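PDB 5IMY: vaginolysin from Gardnerella vaginalis, which probably acts as a secreted cholesterol-dependent cytolysin, binding cholesterol in host membranes and lysing cells through transmembrane beta strands. Local coordinates for residues 38-43 against 95-100; 351-354 against 359-362; 446-449 against 455-458; 167-172 against 285-290. All blocks are in the same frame, centred on the assembly; numbering follows the deposited sequence.

Contact 1 (38-43 against 95-100); sequences NILARH and FRADKN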
loop_
_atom_site.group_PDB
_atom_site.type_symbol
_atom_site.label_atom_id
_atom_site.label_comp_id
_atom_site.label_asym_id
_atom_site.label_seq_id
_atom_site.Cartn_x
_atom_site.Cartn_y
_atom_site.Cartn_z
ATOM N N ASN A 38 -35.441 9.495 3.787
ATOM C CA ASN A 38 -35.694 8.421 2.833
ATOM C C ASN A 38 -36.780 8.773 1.827
ATOM O O ASN A 38 -36.917 8.068 0.821
ATOM C CB ASN A 38 -36.069 7.133 3.568
ATOM C CG ASN A 38 -34.855 6.392 4.096
ATOM O OD1 ASN A 38 -34.273 5.560 3.401
ATOM N ND2 ASN A 38 -34.464 6.696 5.329
ATOM N N ILE A 39 -37.549 9.839 2.064
ATOM C CA ILE A 39 -38.603 10.199 1.123
ATOM C C ILE A 39 -38.007 10.710 -0.182
ATOM O O ILE A 39 -38.621 10.573 -1.246
ATOM C CB ILE A 39 -39.554 11.234 1.757
ATOM C CG1 ILE A 39 -40.842 11.358 0.937
ATOM C CG2 ILE A 39 -38.885 12.602 1.871
ATOM C CD1 ILE A 39 -41.726 10.126 0.990
ATOM N N LEU A 40 -36.813 11.303 -0.129
ATOM C CA LEU A 40 -36.158 11.867 -1.303
ATOM C C LEU A 40 -34.795 11.226 -1.549
ATOM O O LEU A 40 -33.913 11.842 -2.151
ATOM C CB LEU A 40 -36.015 13.383 -1.159
ATOM C CG LEU A 40 -37.285 14.212 -1.371
ATOM C CD1 LEU A 40 -37.049 15.656 -0.956
ATOM C CD2 LEU A 40 -37.743 14.142 -2.819
ATOM N N ALA A 41 -34.610 9.989 -1.100
ATOM C CA ALA A 41 -33.349 9.285 -1.289
ATOM C C ALA A 41 -33.395 8.429 -2.547
ATOM O O ALA A 41 -34.412 7.796 -2.849
ATOM C CB ALA A 41 -33.033 8.410 -0.074
ATOM N N ARG A 42 -32.284 8.417 -3.280
ATOM C CA ARG A 42 -32.132 7.630 -4.493
ATOM C C ARG A 42 -31.008 6.620 -4.294
ATOM O O ARG A 42 -30.051 6.872 -3.557
ATOM C CB ARG A 42 -31.838 8.538 -5.701
ATOM C CG ARG A 42 -31.501 7.807 -6.996
ATOM C CD ARG A 42 -31.686 8.714 -8.214
ATOM N NE ARG A 42 -30.944 9.971 -8.107
ATOM C CZ ARG A 42 -29.751 10.203 -8.652
ATOM N NH1 ARG A 42 -29.128 9.267 -9.356
ATOM N NH2 ARG A 42 -29.173 11.388 -8.491
ATOM N N HIS A 43 -31.137 5.465 -4.947
ATOM C CA HIS A 43 -30.177 4.378 -4.793
ATOM C C HIS A 43 -29.831 3.808 -6.159
ATOM O O HIS A 43 -30.726 3.470 -6.938
ATOM C CB HIS A 43 -30.732 3.274 -3.884
ATOM C CG HIS A 43 -30.912 3.695 -2.459
ATOM N ND1 HIS A 43 -32.039 4.349 -2.011
ATOM C CD2 HIS A 43 -30.105 3.555 -1.379
ATOM C CE1 HIS A 43 -31.920 4.594 -0.717
ATOM N NE2 HIS A 43 -30.755 4.123 -0.310
ATOM N N PHE A 95 -44.448 21.022 -5.811
ATOM C CA PHE A 95 -44.188 19.681 -6.314
ATOM C C PHE A 95 -44.557 18.663 -5.248
ATOM O O PHE A 95 -44.820 19.001 -4.090
ATOM C CB PHE A 95 -42.715 19.474 -6.692
ATOM C CG PHE A 95 -42.123 20.580 -7.512
ATOM C CD1 PHE A 95 -42.800 21.109 -8.595
ATOM C CD2 PHE A 95 -40.873 21.081 -7.197
ATOM C CE1 PHE A 95 -42.240 22.125 -9.346
ATOM C CE2 PHE A 95 -40.309 22.095 -7.940
ATOM C CZ PHE A 95 -40.993 22.618 -9.016
ATOM N N ARG A 96 -44.568 17.400 -5.655
ATOM C CA ARG A 96 -44.541 16.286 -4.721
ATOM C C ARG A 96 -43.105 15.817 -4.546
ATOM O O ARG A 96 -42.343 15.735 -5.513
ATOM C CB ARG A 96 -45.406 15.130 -5.224
ATOM C CG ARG A 96 -46.889 15.425 -5.224
ATOM C CD ARG A 96 -47.657 14.426 -6.068
ATOM N NE ARG A 96 -48.970 14.952 -6.431
ATOM C CZ ARG A 96 -49.271 15.509 -7.601
ATOM N NH1 ARG A 96 -48.361 15.614 -8.562
ATOM N NH2 ARG A 96 -50.500 15.960 -7.816
ATOM N N ALA A 97 -42.734 15.523 -3.302
ATOM C CA ALA A 97 -41.438 14.915 -3.013
ATOM C C ALA A 97 -41.521 13.453 -3.440
ATOM O O ALA A 97 -41.684 12.537 -2.631
ATOM C CB ALA A 97 -41.085 15.062 -1.538
ATOM N N ASP A 98 -41.416 13.239 -4.747
ATOM C CA ASP A 98 -41.667 11.931 -5.341
ATOM C C ASP A 98 -40.485 11.552 -6.230
ATOM O O ASP A 98 -39.387 12.117 -6.142
ATOM C CB ASP A 98 -42.990 11.948 -6.117
ATOM C CG ASP A 98 -42.900 12.745 -7.403
ATOM O OD1 ASP A 98 -42.216 13.791 -7.409
ATOM O OD2 ASP A 98 -43.503 12.323 -8.411
ATOM N N LYS A 99 -40.709 10.577 -7.116
ATOM C CA LYS A 99 -39.640 10.092 -7.984
ATOM C C LYS A 99 -39.263 11.128 -9.035
ATOM O O LYS A 99 -38.088 11.251 -9.400
ATOM C CB LYS A 99 -40.063 8.786 -8.655
ATOM C CG LYS A 99 -38.910 8.000 -9.256
ATOM C CD LYS A 99 -39.382 7.079 -10.369
ATOM C CE LYS A 99 -38.248 6.218 -10.905
ATOM N NZ LYS A 99 -37.495 6.876 -12.013
ATOM N N ASN A 100 -40.245 11.877 -9.540
ATOM C CA ASN A 100 -39.960 12.877 -10.563
ATOM C C ASN A 100 -38.987 13.927 -10.044
ATOM O O ASN A 100 -38.002 14.263 -10.714
ATOM C CB ASN A 100 -41.261 13.529 -11.031
ATOM C CG ASN A 100 -42.070 12.628 -11.945
ATOM O OD1 ASN A 100 -41.516 11.805 -12.674
ATOM N ND2 ASN A 100 -43.388 12.782 -11.910
#
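Leu40 and Ala97 carry this contact, an example of how a single methyl group can seat a larger branched side chain. The CD2 methyl of Leu40 stands 3.7 Å from CB of Ala97, and the branch point CG of Leu40 follows at 3.9 Å from the same CB, so the fork of the leucine rests on the alanine with CD2 leading. With CG anti to the carbonyl carbon and beside the backbone N (chi1 -76°), the leucine extends its fork to Ala97 although its CB does not itself aim that way. Ile39 adds a second, looser touch: its CG1 lies 3.9 Å from the carbonyl O of Ala97, and CG1 to CB of Ala97 is 4.5 Å. The interaction is thus essentially van der Waals packing of modest extent.

What presents the alanine methyl is the backbone around it. Ala97 is the centre of an inverse gamma turn, closed by a weak bond from Asp98 N to Arg96 O at 2.8 Å, which turns its CB towards residues 38-43. Directly afterwards Asp98 occupies the N-cap of helix 99-102, where its OD2 accepts a weak 3.5 Å bond from Asn100 N, and OD1 takes another weak one from Leu101 N.

In the wider fold, Leu40 also touches Leu101 and Met102 of that helix and Leu363 of strand 363-389, while Ala97 packs on Val254 of strand 253-261. The contact therefore sits where the residues leading into strand 41-43, itself parallel to 363-389, come up against the link between strand 94-96 and helix 99-102.

Contact 2 (351-354 against 359-362); sequences TTSF and EVAT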
loop_
_atom_site.group_PDB
_atom_site.type_symbol
_atom_site.label_atom_id
_atom_site.label_comp_id
_atom_site.label_asym_id
_atom_site.label_seq_id
_atom_site.Cartn_x
_atom_site.Cartn_y
_atom_site.Cartn_z
ATOM N N THR A 351 -34.027 25.542 -5.048
ATOM C CA THR A 351 -34.124 24.859 -3.768
ATOM C C THR A 351 -35.592 24.648 -3.428
ATOM O O THR A 351 -36.427 25.521 -3.686
ATOM C CB THR A 351 -33.443 25.668 -2.658
ATOM O OG1 THR A 351 -32.078 25.918 -3.011
ATOM C CG2 THR A 351 -33.494 24.923 -1.328
ATOM N N THR A 352 -35.903 23.490 -2.854
ATOM C CA THR A 352 -37.252 23.183 -2.407
ATOM C C THR A 352 -37.285 23.081 -0.888
ATOM O O THR A 352 -36.317 22.652 -0.255
ATOM C CB THR A 352 -37.767 21.870 -3.012
ATOM O OG1 THR A 352 -37.021 20.766 -2.481
ATOM C CG2 THR A 352 -37.645 21.886 -4.529
ATOM N N SER A 353 -38.414 23.487 -0.314
ATOM C CA SER A 353 -38.652 23.390 1.116
ATOM C C SER A 353 -39.992 22.707 1.347
ATOM O O SER A 353 -40.921 22.845 0.546
ATOM C CB SER A 353 -38.643 24.772 1.781
ATOM O OG SER A 353 -37.394 25.414 1.604
ATOM N N PHE A 354 -40.083 21.962 2.444
ATOM C CA PHE A 354 -41.315 21.255 2.765
ATOM C C PHE A 354 -42.398 22.237 3.193
ATOM O O PHE A 354 -42.145 23.179 3.947
ATOM C CB PHE A 354 -41.075 20.234 3.875
ATOM C CG PHE A 354 -40.309 19.020 3.431
ATOM C CD1 PHE A 354 -40.896 18.081 2.599
ATOM C CD2 PHE A 354 -39.007 18.809 3.858
ATOM C CE1 PHE A 354 -40.198 16.961 2.191
ATOM C CE2 PHE A 354 -38.304 17.690 3.454
ATOM C CZ PHE A 354 -38.899 16.764 2.620
ATOM N N GLU A 359 -38.958 23.628 6.142
ATOM C CA GLU A 359 -37.572 23.190 6.221
ATOM C C GLU A 359 -37.041 22.857 4.834
ATOM O O GLU A 359 -37.712 22.198 4.037
ATOM C CB GLU A 359 -37.443 21.968 7.131
ATOM C CG GLU A 359 -37.068 22.300 8.567
ATOM C CD GLU A 359 -37.251 21.122 9.505
ATOM O OE1 GLU A 359 -37.306 19.973 9.018
ATOM O OE2 GLU A 359 -37.345 21.346 10.731
ATOM N N VAL A 360 -35.824 23.327 4.551
ATOM C CA VAL A 360 -35.179 22.993 3.290
ATOM C C VAL A 360 -35.074 21.480 3.165
ATOM O O VAL A 360 -34.700 20.782 4.117
ATOM C CB VAL A 360 -33.796 23.661 3.204
ATOM C CG1 VAL A 360 -33.086 23.270 1.912
ATOM C CG2 VAL A 360 -33.931 25.176 3.304
ATOM N N ALA A 361 -35.407 20.967 1.985
ATOM C CA ALA A 361 -35.376 19.537 1.718
ATOM C C ALA A 361 -34.091 19.170 0.990
ATOM O O ALA A 361 -33.621 19.913 0.122
ATOM C CB ALA A 361 -36.586 19.113 0.883
ATOM N N THR A 362 -33.524 18.022 1.349
ATOM C CA THR A 362 -32.288 17.537 0.756
ATOM C C THR A 362 -32.543 16.223 0.031
ATOM O O THR A 362 -33.382 15.418 0.447
ATOM C CB THR A 362 -31.198 17.333 1.817
ATOM O OG1 THR A 362 -31.641 16.379 2.789
ATOM C CG2 THR A 362 -30.867 18.647 2.510
HETATM O O HOH W 1 -34.043 21.232 -2.511
#
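At the end of strand 347-354 the chain folds back after a short loop and bridges to the strand at one pair, Ser353 with Val360. Two backbone hydrogen bonds flank that pair: Ala361 N donates to Thr352 O at 2.9 Å, nearly straight at 175°, and Phe354 N donates to Glu359 O, also at 2.9 Å. The pair they enclose is close, the CA atoms of Ser353 and Val360 being 4.1 Å apart, and CA of Ser353 offers a C-H to Glu359 O at 3.3 Å.

A water links the backbones beside the bridge. It accepts from Thr352 N at 2.9 Å and donates to Ala361 O at 3.0 Å, joining two backbone groups that do not meet directly.

Side chains fill in around this frame. The Phe354 ring approaches the Ala361 methyl obliquely, CE2 lying 3.4 Å from CB of Ala361, and its CD2 border also runs near Glu359 O. Val360 has CG1 anti to its backbone N (chi1 178°), which carries that methyl across to CG2 of Thr351 at 3.7 Å. Ser353 OG passes beside Val360 but is hydrogen-bonded to Ser257 OG on strand 253-261, and the ring of Tyr34 meets that of Phe354.

In cholesterol-dependent cytolysins the short β5 folds back on β4 of the core sheet, hiding the edge of that strand in the monomer until it moves away on oligomerisation. The pairing of residues 359-362 with 351-354 is consistent with this β5-on-β4 arrangement.

Contact 3 (446-449 against 455-458); sequences EKTG and WRTV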
loop_
_atom_site.group_PDB
_atom_site.type_symbol
_atom_site.label_atom_id
_atom_site.label_comp_id
_atom_site.label_asym_id
_atom_site.label_seq_id
_atom_site.Cartn_x
_atom_site.Cartn_y
_atom_site.Cartn_z
ATOM N N GLU A 446 39.690 6.780 -2.937
ATOM C CA GLU A 446 40.789 6.353 -3.794
ATOM C C GLU A 446 41.958 5.884 -2.939
ATOM O O GLU A 446 42.177 6.387 -1.834
ATOM C CB GLU A 446 41.261 7.487 -4.715
ATOM C CG GLU A 446 41.802 8.710 -3.972
ATOM C CD GLU A 446 43.077 9.259 -4.583
ATOM O OE1 GLU A 446 43.842 8.476 -5.187
ATOM O OE2 GLU A 446 43.317 10.477 -4.454
ATOM N N LYS A 447 42.716 4.921 -3.463
ATOM C CA LYS A 447 43.874 4.397 -2.746
ATOM C C LYS A 447 45.010 5.410 -2.793
ATOM O O LYS A 447 45.524 5.728 -3.872
ATOM C CB LYS A 447 44.320 3.064 -3.345
ATOM C CG LYS A 447 45.475 2.402 -2.585
ATOM C CD LYS A 447 46.165 1.312 -3.401
ATOM C CE LYS A 447 46.930 1.879 -4.596
ATOM N NZ LYS A 447 48.399 1.952 -4.365
ATOM N N THR A 448 45.410 5.906 -1.621
ATOM C CA THR A 448 46.440 6.928 -1.510
ATOM C C THR A 448 47.716 6.436 -0.844
ATOM O O THR A 448 48.775 7.032 -1.065
ATOM C CB THR A 448 45.891 8.138 -0.732
ATOM O OG1 THR A 448 44.960 8.849 -1.555
ATOM C CG2 THR A 448 47.002 9.095 -0.288
ATOM N N GLY A 449 47.645 5.375 -0.045
ATOM C CA GLY A 449 48.817 4.864 0.637
ATOM C C GLY A 449 48.929 3.356 0.573
ATOM O O GLY A 449 48.919 2.767 -0.513
ATOM N N TRP A 455 41.629 4.800 2.813
ATOM C CA TRP A 455 41.412 5.408 1.509
ATOM C C TRP A 455 41.071 6.891 1.662
ATOM O O TRP A 455 40.570 7.339 2.697
ATOM C CB TRP A 455 40.277 4.692 0.776
ATOM C CG TRP A 455 40.703 3.622 -0.195
ATOM C CD1 TRP A 455 40.427 3.580 -1.530
ATOM C CD2 TRP A 455 41.463 2.441 0.093
ATOM N NE1 TRP A 455 40.967 2.452 -2.094
ATOM C CE2 TRP A 455 41.610 1.736 -1.120
ATOM C CE3 TRP A 455 42.036 1.913 1.254
ATOM C CZ2 TRP A 455 42.305 0.532 -1.204
ATOM C CZ3 TRP A 455 42.726 0.714 1.166
ATOM C CH2 TRP A 455 42.854 0.039 -0.053
ATOM N N ARG A 456 41.337 7.653 0.604
ATOM C CA ARG A 456 41.070 9.088 0.576
ATOM C C ARG A 456 39.749 9.336 -0.141
ATOM O O ARG A 456 39.584 8.935 -1.297
ATOM C CB ARG A 456 42.204 9.839 -0.118
ATOM C CG ARG A 456 41.852 11.260 -0.523
ATOM C CD ARG A 456 43.079 12.004 -1.007
ATOM N NE ARG A 456 42.741 13.292 -1.607
ATOM C CZ ARG A 456 43.637 14.197 -1.986
ATOM N NH1 ARG A 456 44.934 13.963 -1.826
ATOM N NH2 ARG A 456 43.237 15.341 -2.524
ATOM N N THR A 457 38.825 10.015 0.535
ATOM C CA THR A 457 37.461 10.155 0.039
ATOM C C THR A 457 37.396 11.211 -1.056
ATOM O O THR A 457 37.697 12.385 -0.819
ATOM C CB THR A 457 36.509 10.516 1.178
ATOM O OG1 THR A 457 36.512 9.470 2.156
ATOM C CG2 THR A 457 35.086 10.707 0.652
ATOM N N VAL A 458 36.996 10.788 -2.251
ATOM C CA VAL A 458 36.567 11.679 -3.320
ATOM C C VAL A 458 35.054 11.557 -3.421
ATOM O O VAL A 458 34.518 10.444 -3.394
ATOM C CB VAL A 458 37.236 11.326 -4.661
ATOM C CG1 VAL A 458 37.058 12.460 -5.666
ATOM C CG2 VAL A 458 38.713 10.995 -4.468
#
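Two first torsions set Glu446 and Arg456 alongside each other: Glu446 places CG between its backbone N and carbonyl carbon (chi1 62°), while Arg456 runs extended with CG anti to its N (chi1 164°). Side by side and pointing the same way, they leave Glu446 OE2 4.0 Å from Arg456 NE, beyond a salt bridge and well out of the guanidinium plane, so only a general charge attraction is likely. Each end is held elsewhere: Arg456 NH1 donates to Leu479 O, and Glu446 OE1 has a weak bond with Thr478 OG1.

The backbones form a hydrogen-bonded antiparallel pair. Glu446 N donates to Arg456 O at 2.7 Å, and Arg456 N returns to Glu446 O at 2.9 Å, in the carbonyl plane and at 170°. Lys447 lies over one face of the Trp455 ring, CA 3.6 Å above it, with CB 3.6 Å from NE1 of Trp455; Arg393 adds a cation-pi contact to the tryptophan. Thr448 OG1 sits 3.3 Å from CB of Arg456.

Residues 446-456 match the tryptophan-rich undecapeptide of the family, and 457-458 lead on from it towards strand 460-464, with Glu446, Arg456 and Val458 packing on Pro481 of strand 480-485.

Contact 4 (167-172 against 285-290); sequences MQYDSA and AIKGVE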
loop_
_atom_site.group_PDB
_atom_site.type_symbol
_atom_site.label_atom_id
_atom_site.label_comp_id
_atom_site.label_asym_id
_atom_site.label_seq_id
_atom_site.Cartn_x
_atom_site.Cartn_y
_atom_site.Cartn_z
ATOM N N MET A 167 -19.436 32.197 -6.245
ATOM C CA MET A 167 -19.089 31.026 -7.029
ATOM C C MET A 167 -18.996 29.806 -6.126
ATOM O O MET A 167 -18.487 29.886 -5.003
ATOM C CB MET A 167 -17.767 31.239 -7.767
ATOM C CG MET A 167 -17.801 30.796 -9.216
ATOM S SD MET A 167 -16.802 29.333 -9.511
ATOM C CE MET A 167 -15.509 30.042 -10.524
ATOM N N GLN A 168 -19.507 28.684 -6.621
ATOM C CA GLN A 168 -19.417 27.409 -5.932
ATOM C C GLN A 168 -19.210 26.329 -6.980
ATOM O O GLN A 168 -19.772 26.405 -8.076
ATOM C CB GLN A 168 -20.678 27.123 -5.104
ATOM C CG GLN A 168 -21.900 26.750 -5.932
ATOM C CD GLN A 168 -23.204 27.047 -5.213
ATOM O OE1 GLN A 168 -23.222 27.268 -4.002
ATOM N NE2 GLN A 168 -24.303 27.061 -5.961
ATOM N N TYR A 169 -18.389 25.336 -6.652
ATOM C CA TYR A 169 -18.075 24.277 -7.596
ATOM C C TYR A 169 -18.077 22.936 -6.884
ATOM O O TYR A 169 -17.717 22.835 -5.708
ATOM C CB TYR A 169 -16.719 24.511 -8.282
ATOM C CG TYR A 169 -15.528 24.481 -7.346
ATOM C CD1 TYR A 169 -14.920 23.281 -7.006
ATOM C CD2 TYR A 169 -15.006 25.653 -6.817
ATOM C CE1 TYR A 169 -13.832 23.248 -6.156
ATOM C CE2 TYR A 169 -13.917 25.631 -5.967
ATOM C CZ TYR A 169 -13.335 24.425 -5.641
ATOM O OH TYR A 169 -12.251 24.390 -4.795
ATOM N N ASP A 170 -18.490 21.906 -7.615
ATOM C CA ASP A 170 -18.486 20.534 -7.134
ATOM C C ASP A 170 -17.660 19.691 -8.092
ATOM O O ASP A 170 -17.892 19.717 -9.305
ATOM C CB ASP A 170 -19.909 19.983 -7.020
ATOM C CG ASP A 170 -20.766 20.784 -6.060
ATOM O OD1 ASP A 170 -20.703 20.518 -4.842
ATOM O OD2 ASP A 170 -21.503 21.680 -6.524
ATOM N N SER A 171 -16.696 18.959 -7.548
ATOM C CA SER A 171 -15.768 18.169 -8.338
ATOM C C SER A 171 -16.012 16.685 -8.111
ATOM O O SER A 171 -16.567 16.269 -7.090
ATOM C CB SER A 171 -14.320 18.518 -7.985
ATOM O OG SER A 171 -13.959 19.791 -8.488
ATOM N N ALA A 172 -15.583 15.884 -9.083
ATOM C CA ALA A 172 -15.657 14.437 -8.964
ATOM C C ALA A 172 -14.812 13.814 -10.061
ATOM O O ALA A 172 -14.766 14.326 -11.181
ATOM C CB ALA A 172 -17.102 13.936 -9.060
ATOM N N ALA A 285 -5.662 24.788 -9.078
ATOM C CA ALA A 285 -5.859 25.789 -10.121
ATOM C C ALA A 285 -7.219 26.462 -9.983
ATOM O O ALA A 285 -7.323 27.693 -10.009
ATOM C CB ALA A 285 -5.713 25.142 -11.500
ATOM N N ILE A 286 -8.280 25.662 -9.834
ATOM C CA ILE A 286 -9.620 26.211 -9.631
ATOM C C ILE A 286 -9.617 27.222 -8.492
ATOM O O ILE A 286 -10.277 28.266 -8.565
ATOM C CB ILE A 286 -10.626 25.071 -9.369
ATOM C CG1 ILE A 286 -10.862 24.265 -10.648
ATOM C CG2 ILE A 286 -11.951 25.623 -8.828
ATOM C CD1 ILE A 286 -11.588 22.956 -10.416
ATOM N N LYS A 287 -8.882 26.928 -7.424
ATOM C CA LYS A 287 -8.843 27.784 -6.246
ATOM C C LYS A 287 -7.935 28.995 -6.416
ATOM O O LYS A 287 -7.725 29.730 -5.445
ATOM C CB LYS A 287 -8.377 26.982 -5.028
ATOM C CG LYS A 287 -9.415 26.044 -4.445
ATOM C CD LYS A 287 -8.996 25.596 -3.056
ATOM C CE LYS A 287 -10.021 24.679 -2.416
ATOM N NZ LYS A 287 -9.742 23.254 -2.717
ATOM N N GLY A 288 -7.400 29.226 -7.610
ATOM C CA GLY A 288 -6.361 30.222 -7.776
ATOM C C GLY A 288 -5.031 29.651 -7.336
ATOM O O GLY A 288 -4.579 28.642 -7.885
ATOM N N VAL A 289 -4.401 30.274 -6.340
ATOM C CA VAL A 289 -3.182 29.741 -5.738
ATOM C C VAL A 289 -2.057 29.737 -6.764
ATOM O O VAL A 289 -2.241 29.302 -7.907
ATOM C CB VAL A 289 -3.421 28.328 -5.171
ATOM C CG1 VAL A 289 -2.127 27.731 -4.625
ATOM C CG2 VAL A 289 -4.487 28.374 -4.085
ATOM N N GLU A 290 -0.883 30.220 -6.362
ATOM C CA GLU A 290 0.265 30.248 -7.259
ATOM C C GLU A 290 0.647 28.827 -7.656
ATOM O O GLU A 290 1.607 28.258 -7.124
ATOM C CB GLU A 290 1.444 30.973 -6.602
ATOM C CG GLU A 290 1.993 32.124 -7.435
ATOM C CD GLU A 290 3.271 32.704 -6.861
ATOM O OE1 GLU A 290 3.649 32.315 -5.736
ATOM O OE2 GLU A 290 3.896 33.547 -7.539
#
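Strand 166-173 passes the C-terminal end of helix 278-286 at side-chain distance, Tyr169 CA and Ile286 CA being 8.9 Å apart. Tyr169 fills that gap. Its CG takes the crowded position between backbone N and carbonyl carbon (chi1 64°), and the ring extends towards the helix end with one face turned to Ile286. The CG2 methyl of Ile286 sits 3.6 Å from the ring centroid, 16° off the normal, as a CH-pi contact; CE2 is the nearest ring atom, 3.5 Å from CG2.

Beyond the ring, the tyrosine hydroxyl meets Lys287, whose chain crosses Tyr169 at about a right angle. Its aliphatic stem lies against the oxygen, with Lys287 CG and CE each 3.3 Å from Tyr169 OH. Lys287 is where helical backbone angles end, and the chain closes there with Gly288 N bonded to Ala285 O at 2.8 Å.

Glu283, one turn earlier on the helix, ties the polar ends together, though weakly: its OE2 pairs with Tyr169 OH and more distantly with Lys287 NZ, and its OE1 with Ser171 OG. A chain of another protein in the assembly covers part of this surface, an aromatic side chain of it forming a cation-pi contact with Lys287, while Ser171 N donates to one of its acidic side chains.

The chemistry thus divides in two, a methyl on an aromatic face and a weak polar cluster round the hydroxyl. Glu283 would probably help balance the lysine charge, and the aromatic side chain of the other protein probably stabilises it further.

Contacts 1 and 2 form one neighbourhood, their centres about 12 Å apart. Leu40 joins them, its CB lying 3.7 Å from Thr362 O and its CD1 3.9 Å from Ala361 CB, so the leucine that rests on Ala97 also covers the bridged segment 359-362. Contact 4 reaches the same large antiparallel sheet without touching them; its nearest atoms are about 8 Å from contact 2 and about 12 Å from contact 1. Contact 3 stands apart in the beta-sandwich domain, with its centre about 80 Å from those of contacts 1 and 2 and about 57 Å from that of contact 4, an illustration of how elongated the toxin is.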